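Long-range contacts in activated BY transcription factor SSRB (PDB 2WNW), which is a Salmonella member of glycoside hydrolase family 30, built from a TIM barrel joined to a beta sandwich and named for its activation by the regulator SsrB: residues C30-S35 against S387-L392; F60-E65 against I352-Q357; N391-V396 against L407-R412. All blocks are in the same frame, centred on the assembly; numbering follows the deposited sequence.

Interaction 1: residues C30-S35 against S387-L392; sequences CSELIS and SSYDNL
The backbone CA of Glu32 sits over one face of the Tyr389 ring. Glu32 CA is 3.3 Å from the centroid of the Tyr389 ring and 10° off its normal, which meets the geometry of a CH-pi contact. The Glu32 side chain then runs alongside the tyrosine in the same direction, CG coming within 3.7 Å of Tyr389 CZ, while the carboxylate is turned 32° from the ring plane. The tyrosine can reach back because its CG is held between backbone N and carbonyl carbon (chi1 80°), which swings the ring over the 30-35 backbone. The other face carries Asp390 CB, so both faces have a carbon neighbour, one central and one toward the rim. At the ring's edge, in plane, lies Leu33 O, which also accepts from Tyr389 N at 2.9 Å.

Beyond the ring the segments pair as antiparallel strands. Ser35 and Ser387 form a hydrogen-bonded pair: Ser35 N donates to Ser387 O at 2.8 Å, and Ser387 N donates to Ser35 O at 2.8 Å. Ile34 and Ser388 make the adjoining non-hydrogen-bonded pair, with Ile34 CG1 beside Ser388 OG. This joins a strand from near the N-terminus to strand 382-388 in the beta-sandwich region. The serine pair occupies the other face of the sheet, where Ser387 OG bonds to His274 and Gln277 of the second subunit.

Glu32 forms a salt bridge to Arg418, and Tyr389 OH bonds to Arg418 O and the Arg417 side chain; the polar ends thus link two loop residues at the strand ends to strand 417-423.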
loop_
_atom_site.group_PDB
_atom_site.type_symbol
_atom_site.label_atom_id
_atom_site.label_comp_id
_atom_site.label_asym_id
_atom_site.label_seq_id
_atom_site.Cartn_x
_atom_site.Cartn_y
_atom_site.Cartn_z
ATOM N N CYS A 30 -9.428 -19.313 -6.877
ATOM C CA CYS A 30 -8.481 -18.240 -6.581
ATOM C C CYS A 30 -8.929 -17.284 -5.478
ATOM O O CYS A 30 -8.439 -16.157 -5.398
ATOM C CB CYS A 30 -8.192 -17.428 -7.847
ATOM S SG CYS A 30 -7.301 -18.340 -9.130
ATOM N N SER A 31 -9.845 -17.724 -4.622
ATOM C CA SER A 31 -10.327 -16.862 -3.547
ATOM C C SER A 31 -9.503 -17.009 -2.267
ATOM O O SER A 31 -8.817 -18.017 -2.071
ATOM C CB SER A 31 -11.792 -17.174 -3.241
ATOM O OG SER A 31 -11.917 -18.450 -2.641
ATOM N N GLU A 32 -9.583 -15.992 -1.410
ATOM C CA GLU A 32 -8.884 -15.961 -0.124
ATOM C C GLU A 32 -7.389 -16.210 -0.209
ATOM O O GLU A 32 -6.802 -16.847 0.670
ATOM C CB GLU A 32 -9.514 -16.970 0.842
ATOM C CG GLU A 32 -10.919 -16.593 1.275
ATOM C CD GLU A 32 -11.517 -17.570 2.273
ATOM O OE1 GLU A 32 -12.604 -17.269 2.803
ATOM O OE2 GLU A 32 -10.911 -18.633 2.526
ATOM N N LEU A 33 -6.765 -15.673 -1.247
ATOM C CA LEU A 33 -5.340 -15.867 -1.453
ATOM C C LEU A 33 -4.404 -14.794 -0.930
ATOM O O LEU A 33 -4.735 -13.615 -0.893
ATOM C CB LEU A 33 -5.038 -15.994 -2.945
ATOM C CG LEU A 33 -5.641 -17.120 -3.782
ATOM C CD1 LEU A 33 -5.182 -16.950 -5.226
ATOM C CD2 LEU A 33 -5.193 -18.467 -3.233
ATOM N N ILE A 34 -3.226 -15.243 -0.516
ATOM C CA ILE A 34 -2.144 -14.346 -0.151
ATOM C C ILE A 34 -1.119 -14.921 -1.113
ATOM O O ILE A 34 -0.555 -15.990 -0.876
ATOM C CB ILE A 34 -1.657 -14.487 1.302
ATOM C CG1 ILE A 34 -2.649 -13.794 2.242
ATOM C CG2 ILE A 34 -0.270 -13.843 1.438
ATOM C CD1 ILE A 34 -2.213 -13.742 3.699
ATOM N N SER A 35 -0.938 -14.238 -2.235
ATOM C CA SER A 35 -0.015 -14.689 -3.264
ATOM C C SER A 35 1.405 -14.237 -2.984
ATOM O O SER A 35 1.638 -13.080 -2.636
ATOM C CB SER A 35 -0.452 -14.153 -4.627
ATOM O OG SER A 35 -1.794 -14.513 -4.907
ATOM N N SER A 387 0.909 -10.346 -2.332
ATOM C CA SER A 387 -0.341 -9.595 -2.293
ATOM C C SER A 387 -1.395 -10.356 -1.501
ATOM O O SER A 387 -1.400 -11.591 -1.470
ATOM C CB SER A 387 -0.855 -9.305 -3.714
ATOM O OG SER A 387 -1.233 -10.485 -4.404
ATOM N N SER A 388 -2.289 -9.608 -0.862
ATOM C CA SER A 388 -3.346 -10.200 -0.055
ATOM C C SER A 388 -4.729 -9.864 -0.588
ATOM O O SER A 388 -4.980 -8.741 -1.035
ATOM C CB SER A 388 -3.243 -9.715 1.390
ATOM O OG SER A 388 -4.343 -10.185 2.150
ATOM N N TYR A 389 -5.628 -10.840 -0.512
ATOM C CA TYR A 389 -6.996 -10.669 -0.979
ATOM C C TYR A 389 -7.797 -9.720 -0.089
ATOM O O TYR A 389 -8.841 -9.210 -0.498
ATOM C CB TYR A 389 -7.695 -12.033 -1.034
ATOM C CG TYR A 389 -8.209 -12.559 0.297
ATOM C CD1 TYR A 389 -9.547 -12.394 0.664
ATOM C CD2 TYR A 389 -7.373 -13.260 1.168
ATOM C CE1 TYR A 389 -10.044 -12.918 1.856
ATOM C CE2 TYR A 389 -7.861 -13.789 2.371
ATOM C CZ TYR A 389 -9.197 -13.616 2.703
ATOM O OH TYR A 389 -9.696 -14.168 3.858
ATOM N N ASP A 390 -7.294 -9.479 1.120
ATOM C CA ASP A 390 -7.980 -8.624 2.091
ATOM C C ASP A 390 -6.940 -7.876 2.931
ATOM O O ASP A 390 -6.133 -8.496 3.620
ATOM C CB ASP A 390 -8.855 -9.504 3.000
ATOM C CG ASP A 390 -9.768 -8.703 3.918
ATOM O OD1 ASP A 390 -9.392 -7.589 4.345
ATOM O OD2 ASP A 390 -10.868 -9.210 4.237
ATOM N N ASN A 391 -6.973 -6.546 2.872
ATOM C CA ASN A 391 -6.032 -5.709 3.615
ATOM C C ASN A 391 -6.051 -5.892 5.133
ATOM O O ASN A 391 -5.130 -5.440 5.815
ATOM C CB ASN A 391 -6.266 -4.228 3.288
ATOM C CG ASN A 391 -5.545 -3.786 2.028
ATOM O OD1 ASN A 391 -5.036 -4.609 1.261
ATOM N ND2 ASN A 391 -5.502 -2.475 1.803
ATOM N N LEU A 392 -7.092 -6.525 5.669
ATOM C CA LEU A 392 -7.166 -6.754 7.110
ATOM C C LEU A 392 -6.205 -7.880 7.462
ATOM O O LEU A 392 -5.788 -8.024 8.610
ATOM C CB LEU A 392 -8.592 -7.109 7.543
ATOM C CG LEU A 392 -9.628 -5.985 7.441
ATOM C CD1 LEU A 392 -10.949 -6.470 8.013
ATOM C CD2 LEU A 392 -9.149 -4.754 8.205
#

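Interaction 2: residues F60-E65 against I352-Q357; sequences FNSMSE and IQYDAQ
Tyr354 turns its ring away from its own amide (chi1 175°) and so extends it from strand 352-355 to the turn after helix 54-61. Met63 answers with CG anti to its own carbonyl carbon, an extended chi2 and a bend at chi3 of 141°, which carry the thioether along the ring. The two side chains consequently run antiparallel, each tip near the other's base: Met63 CA lies 3.4 Å from Tyr354 OH, whereas the methyl CE of Met63 is 3.8 Å from Tyr354 CG.

Between these ends, Met63 CG stands over the centre of one ring face, 3.7 Å from the centroid of the Tyr354 ring and 9° off the normal, a CH-pi contact. The sulfur follows at a greater height, Met63 SD being 4.8 Å from the same centroid, so the Met-aromatic interaction is the more distant of the two. Ser62 comes to a different part of the ring, its OG at the edge near the plane and 3.6 Å from Tyr354 CE1. That hydroxyl is bonded to Val59 O, three residues earlier.

The contact fastens the turn between helices 54-61 and 65-76 to the small three-stranded sheet in the TIM-barrel region. Leu334 and Leu361, from the strands flanking 352-355, also touch both Met63 and Tyr354.

The tyrosine hydroxyl is hydrogen-bonded to Asp359, whose other carboxylate oxygen meets Ser64 OG at the N-cap of helix 65-76. Polarisable thioether and carbon groups therefore cover one face of the ring, while one carboxylate links its polar end to the helix start.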
loop_
_atom_site.group_PDB
_atom_site.type_symbol
_atom_site.label_atom_id
_atom_site.label_comp_id
_atom_site.label_asym_id
_atom_site.label_seq_id
_atom_site.Cartn_x
_atom_site.Cartn_y
_atom_site.Cartn_z
ATOM N N PHE A 60 19.774 -3.018 33.478
ATOM C CA PHE A 60 20.527 -4.238 33.207
ATOM C C PHE A 60 21.539 -4.497 34.326
ATOM O O PHE A 60 21.672 -5.621 34.811
ATOM C CB PHE A 60 21.282 -4.117 31.883
ATOM C CG PHE A 60 22.249 -5.244 31.633
ATOM C CD1 PHE A 60 21.789 -6.510 31.290
ATOM C CD2 PHE A 60 23.621 -5.039 31.749
ATOM C CE1 PHE A 60 22.678 -7.558 31.064
ATOM C CE2 PHE A 60 24.524 -6.083 31.526
ATOM C CZ PHE A 60 24.051 -7.343 31.182
ATOM N N ASN A 61 22.261 -3.453 34.719
ATOM C CA ASN A 61 23.262 -3.579 35.771
ATOM C C ASN A 61 22.649 -4.023 37.103
ATOM O O ASN A 61 23.331 -4.626 37.929
ATOM C CB ASN A 61 24.001 -2.251 35.976
ATOM C CG ASN A 61 24.912 -1.889 34.811
ATOM O OD1 ASN A 61 25.229 -2.723 33.961
ATOM N ND2 ASN A 61 25.359 -0.638 34.783
ATOM N N SER A 62 21.367 -3.732 37.309
ATOM C CA SER A 62 20.697 -4.095 38.556
ATOM C C SER A 62 20.206 -5.538 38.589
ATOM O O SER A 62 19.710 -6.001 39.616
ATOM C CB SER A 62 19.514 -3.157 38.813
ATOM O OG SER A 62 18.418 -3.477 37.972
ATOM N N MET A 63 20.340 -6.251 37.474
ATOM C CA MET A 63 19.893 -7.643 37.402
ATOM C C MET A 63 20.900 -8.588 38.042
ATOM O O MET A 63 22.104 -8.312 38.060
ATOM C CB MET A 63 19.708 -8.086 35.949
ATOM C CG MET A 63 18.779 -7.235 35.107
ATOM S SD MET A 63 18.803 -7.822 33.401
ATOM C CE MET A 63 17.074 -7.635 32.976
ATOM N N SER A 64 20.403 -9.709 38.558
ATOM C CA SER A 64 21.273 -10.711 39.154
ATOM C C SER A 64 22.072 -11.263 37.981
ATOM O O SER A 64 21.684 -11.080 36.827
ATOM C CB SER A 64 20.449 -11.831 39.788
ATOM O OG SER A 64 19.743 -12.562 38.801
ATOM N N GLU A 65 23.181 -11.938 38.256
ATOM C CA GLU A 65 23.982 -12.475 37.167
ATOM C C GLU A 65 23.194 -13.510 36.371
ATOM O O GLU A 65 23.373 -13.642 35.157
ATOM C CB GLU A 65 25.276 -13.089 37.705
ATOM C CG GLU A 65 26.484 -12.751 36.845
ATOM C CD GLU A 65 26.728 -11.250 36.741
ATOM O OE1 GLU A 65 27.557 -10.837 35.906
ATOM O OE2 GLU A 65 26.099 -10.479 37.498
ATOM N N ILE A 352 10.800 -5.839 27.061
ATOM C CA ILE A 352 11.172 -6.585 28.253
ATOM C C ILE A 352 11.331 -5.590 29.389
ATOM O O ILE A 352 11.960 -4.542 29.231
ATOM C CB ILE A 352 12.496 -7.373 28.075
ATOM C CG1 ILE A 352 12.305 -8.479 27.039
ATOM C CG2 ILE A 352 12.920 -7.990 29.412
ATOM C CD1 ILE A 352 13.508 -9.395 26.882
ATOM N N GLN A 353 10.724 -5.904 30.526
ATOM C CA GLN A 353 10.821 -5.047 31.693
ATOM C C GLN A 353 11.313 -5.882 32.862
ATOM O O GLN A 353 11.074 -7.090 32.922
ATOM C CB GLN A 353 9.470 -4.387 31.984
ATOM C CG GLN A 353 9.163 -3.259 30.999
ATOM C CD GLN A 353 7.808 -2.621 31.221
ATOM O OE1 GLN A 353 6.777 -3.168 30.826
ATOM N NE2 GLN A 353 7.802 -1.459 31.865
ATOM N N TYR A 354 12.019 -5.237 33.783
ATOM C CA TYR A 354 12.594 -5.945 34.914
ATOM C C TYR A 354 12.285 -5.348 36.282
ATOM O O TYR A 354 12.377 -4.138 36.490
ATOM C CB TYR A 354 14.111 -6.045 34.708
ATOM C CG TYR A 354 14.862 -6.654 35.866
ATOM C CD1 TYR A 354 15.601 -5.856 36.735
ATOM C CD2 TYR A 354 14.839 -8.032 36.089
ATOM C CE1 TYR A 354 16.305 -6.411 37.799
ATOM C CE2 TYR A 354 15.541 -8.598 37.153
ATOM C CZ TYR A 354 16.269 -7.783 37.999
ATOM O OH TYR A 354 16.969 -8.333 39.047
ATOM N N ASP A 355 11.916 -6.226 37.207
ATOM C CA ASP A 355 11.598 -5.849 38.578
ATOM C C ASP A 355 12.764 -6.295 39.458
ATOM O O ASP A 355 12.924 -7.482 39.749
ATOM C CB ASP A 355 10.292 -6.528 38.998
ATOM C CG ASP A 355 10.094 -6.556 40.500
ATOM O OD1 ASP A 355 10.509 -5.599 41.191
ATOM O OD2 ASP A 355 9.503 -7.542 40.984
ATOM N N ALA A 356 13.580 -5.328 39.868
ATOM C CA ALA A 356 14.761 -5.599 40.681
ATOM C C ALA A 356 14.471 -6.199 42.052
ATOM O O ALA A 356 15.186 -7.095 42.500
ATOM C CB ALA A 356 15.587 -4.322 40.836
ATOM N N GLN A 357 13.429 -5.709 42.716
ATOM C CA GLN A 357 13.078 -6.212 44.041
ATOM C C GLN A 357 12.894 -7.724 44.079
ATOM O O GLN A 357 13.437 -8.397 44.953
ATOM C CB GLN A 357 11.799 -5.545 44.547
ATOM C CG GLN A 357 11.939 -4.068 44.858
ATOM C CD GLN A 357 10.728 -3.521 45.590
ATOM O OE1 GLN A 357 10.654 -2.326 45.886
ATOM N NE2 GLN A 357 9.770 -4.395 45.890
#

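Interaction 3: residues N391-V396 against L407-R412; sequences NLLEEV and LVVYNR
Leu393 to Val396 and Val408 to Asn411 pair in an antiparallel ladder whose two strand axes approach to 4.6 Å at an angle of 164°. Hydrogen-bonded pairs alternate with non-hydrogen-bonded ones. Glu394 and Tyr410 exchange two backbone bonds, the one from Tyr410 N to Glu394 O spanning 2.8 Å, and Val396 and Val408 exchange two more. A fifth, Arg412 N to Leu392 O at 3.1 Å, carries the pairing beyond the strand end. Glu395 CA adds a CA-H...O contact of 3.1 Å to Val408 O.

These strands are the arms of a beta hairpin, 393-399 and 405-411, in the beta-sandwich region. One face carries Leu393, Glu395, Val409 and Asn411, next to Ile34 and strand 417-423; the face of Glu394, Val396, Val408 and Tyr410 is covered by helices 305-322 and 365-374.

Apolar contacts are spread along both faces. Leu393 CD2 lies 4.4 Å from Val409 CG1, and Val396 CG1 lies 4.3 Å from Val408 CB. At the open end, Leu392 and Arg412 lie roughly perpendicular, leucine CD2 meeting the arginine's aliphatic CG.

Polar side chains gather around Glu394. Its chain runs beside Tyr410 in the same direction, with OE1 in the ring plane at the edge and the carboxylate turned 80° from that ring. Arg412, bent at chi3 (-62°), makes a long salt bridge of 3.8 Å from NH1 to Glu394 OE2, which is also hydrogen-bonded to His315; Tyr410 OH pairs with His311, a turn earlier on the same helix.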
loop_
_atom_site.group_PDB
_atom_site.type_symbol
_atom_site.label_atom_id
_atom_site.label_comp_id
_atom_site.label_asym_id
_atom_site.label_seq_id
_atom_site.Cartn_x
_atom_site.Cartn_y
_atom_site.Cartn_z
ATOM N N ASN A 391 -6.973 -6.546 2.872
ATOM C CA ASN A 391 -6.032 -5.709 3.615
ATOM C C ASN A 391 -6.051 -5.892 5.133
ATOM O O ASN A 391 -5.130 -5.440 5.815
ATOM C CB ASN A 391 -6.266 -4.228 3.288
ATOM C CG ASN A 391 -5.545 -3.786 2.028
ATOM O OD1 ASN A 391 -5.036 -4.609 1.261
ATOM N ND2 ASN A 391 -5.502 -2.475 1.803
ATOM N N LEU A 392 -7.092 -6.525 5.669
ATOM C CA LEU A 392 -7.166 -6.754 7.110
ATOM C C LEU A 392 -6.205 -7.880 7.462
ATOM O O LEU A 392 -5.788 -8.024 8.610
ATOM C CB LEU A 392 -8.592 -7.109 7.543
ATOM C CG LEU A 392 -9.628 -5.985 7.441
ATOM C CD1 LEU A 392 -10.949 -6.470 8.013
ATOM C CD2 LEU A 392 -9.149 -4.754 8.205
ATOM N N LEU A 393 -5.875 -8.698 6.467
ATOM C CA LEU A 393 -4.898 -9.761 6.664
ATOM C C LEU A 393 -3.593 -9.126 6.191
ATOM O O LEU A 393 -3.252 -9.170 5.008
ATOM C CB LEU A 393 -5.242 -10.995 5.820
ATOM C CG LEU A 393 -6.282 -11.922 6.456
ATOM C CD1 LEU A 393 -6.702 -12.999 5.466
ATOM C CD2 LEU A 393 -5.689 -12.548 7.716
ATOM N N GLU A 394 -2.893 -8.494 7.127
ATOM C CA GLU A 394 -1.636 -7.818 6.839
ATOM C C GLU A 394 -0.540 -8.844 6.631
ATOM O O GLU A 394 -0.445 -9.822 7.369
ATOM C CB GLU A 394 -1.279 -6.877 7.995
ATOM C CG GLU A 394 -2.317 -5.775 8.217
ATOM C CD GLU A 394 -1.927 -4.811 9.325
ATOM O OE1 GLU A 394 -0.716 -4.626 9.558
ATOM O OE2 GLU A 394 -2.825 -4.231 9.957
ATOM N N GLU A 395 0.296 -8.621 5.626
ATOM C CA GLU A 395 1.355 -9.571 5.334
ATOM C C GLU A 395 2.543 -8.979 4.597
ATOM O O GLU A 395 2.412 -8.009 3.854
ATOM C CB GLU A 395 0.780 -10.722 4.503
ATOM C CG GLU A 395 0.137 -10.295 3.169
ATOM C CD GLU A 395 1.157 -9.960 2.090
ATOM O OE1 GLU A 395 2.237 -10.586 2.087
ATOM O OE2 GLU A 395 0.879 -9.088 1.233
ATOM N N VAL A 396 3.709 -9.578 4.818
ATOM C CA VAL A 396 4.931 -9.166 4.138
ATOM C C VAL A 396 5.872 -10.365 4.142
ATOM O O VAL A 396 5.966 -11.081 5.137
ATOM C CB VAL A 396 5.605 -7.947 4.817
ATOM C CG1 VAL A 396 6.056 -8.293 6.227
ATOM C CG2 VAL A 396 6.784 -7.469 3.968
ATOM N N LEU A 407 7.324 -15.672 5.456
ATOM C CA LEU A 407 6.120 -14.860 5.306
ATOM C C LEU A 407 5.484 -14.566 6.658
ATOM O O LEU A 407 5.205 -15.481 7.431
ATOM C CB LEU A 407 5.091 -15.570 4.417
ATOM C CG LEU A 407 3.805 -14.769 4.180
ATOM C CD1 LEU A 407 4.113 -13.596 3.266
ATOM C CD2 LEU A 407 2.728 -15.649 3.548
ATOM N N VAL A 408 5.257 -13.287 6.937
ATOM C CA VAL A 408 4.621 -12.886 8.188
ATOM C C VAL A 408 3.183 -12.480 7.863
ATOM O O VAL A 408 2.952 -11.693 6.946
ATOM C CB VAL A 408 5.340 -11.675 8.834
ATOM C CG1 VAL A 408 4.632 -11.279 10.119
ATOM C CG2 VAL A 408 6.793 -12.021 9.121
ATOM N N VAL A 409 2.224 -13.034 8.599
ATOM C CA VAL A 409 0.816 -12.715 8.387
ATOM C C VAL A 409 0.200 -12.351 9.731
ATOM O O VAL A 409 0.380 -13.063 10.719
ATOM C CB VAL A 409 0.028 -13.912 7.792
ATOM C CG1 VAL A 409 -1.432 -13.511 7.566
ATOM C CG2 VAL A 409 0.660 -14.359 6.477
ATOM N N TYR A 410 -0.524 -11.236 9.753
ATOM C CA TYR A 410 -1.170 -10.741 10.963
ATOM C C TYR A 410 -2.634 -10.418 10.664
ATOM O O TYR A 410 -2.937 -9.644 9.750
ATOM C CB TYR A 410 -0.435 -9.485 11.455
ATOM C CG TYR A 410 -1.228 -8.613 12.407
ATOM C CD1 TYR A 410 -1.395 -7.250 12.150
ATOM C CD2 TYR A 410 -1.819 -9.145 13.553
ATOM C CE1 TYR A 410 -2.134 -6.440 13.008
ATOM C CE2 TYR A 410 -2.560 -8.343 14.420
ATOM C CZ TYR A 410 -2.713 -6.995 14.140
ATOM O OH TYR A 410 -3.451 -6.204 14.986
ATOM N N ASN A 411 -3.535 -11.021 11.431
ATOM C CA ASN A 411 -4.967 -10.802 11.253
ATOM C C ASN A 411 -5.475 -9.725 12.212
ATOM O O ASN A 411 -5.660 -9.989 13.401
ATOM C CB ASN A 411 -5.729 -12.114 11.493
ATOM C CG ASN A 411 -7.232 -11.919 11.488
ATOM O OD1 ASN A 411 -7.735 -10.977 10.876
ATOM N ND2 ASN A 411 -7.960 -12.814 12.162
ATOM N N ARG A 412 -5.712 -8.517 11.700
ATOM C CA ARG A 412 -6.189 -7.437 12.560
ATOM C C ARG A 412 -7.705 -7.447 12.734
ATOM O O ARG A 412 -8.249 -6.656 13.504
ATOM C CB ARG A 412 -5.740 -6.064 12.027
ATOM C CG ARG A 412 -6.444 -5.601 10.764
ATOM C CD ARG A 412 -5.996 -4.202 10.353
ATOM N NE ARG A 412 -6.319 -3.193 11.362
ATOM C CZ ARG A 412 -6.000 -1.904 11.257
ATOM N NH1 ARG A 412 -5.349 -1.466 10.187
ATOM N NH2 ARG A 412 -6.324 -1.055 12.221
#

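Overall arrangement
Interactions 1 and 3 are neighbours in one mixed sheet, with centres 9 Å apart, and they share Asn391 and Leu392 in the turn between strands 382-388 and 393-399. Direct contacts join them: Ser388 OG is probably hydrogen-bonded to Leu393 O at 3.2 Å, and Ile34 CD1 packs 4.0 Å from Val409 CG1. Both also touch the second subunit. Interaction 2 stands apart in the TIM-barrel region, its centre 44 Å from that of interaction 1 and 34 Å from that of interaction 3; the nearest atoms are about 25 and 19 Å away. In sequence it is nested within the long loop closed by interaction 1 and precedes interaction 3.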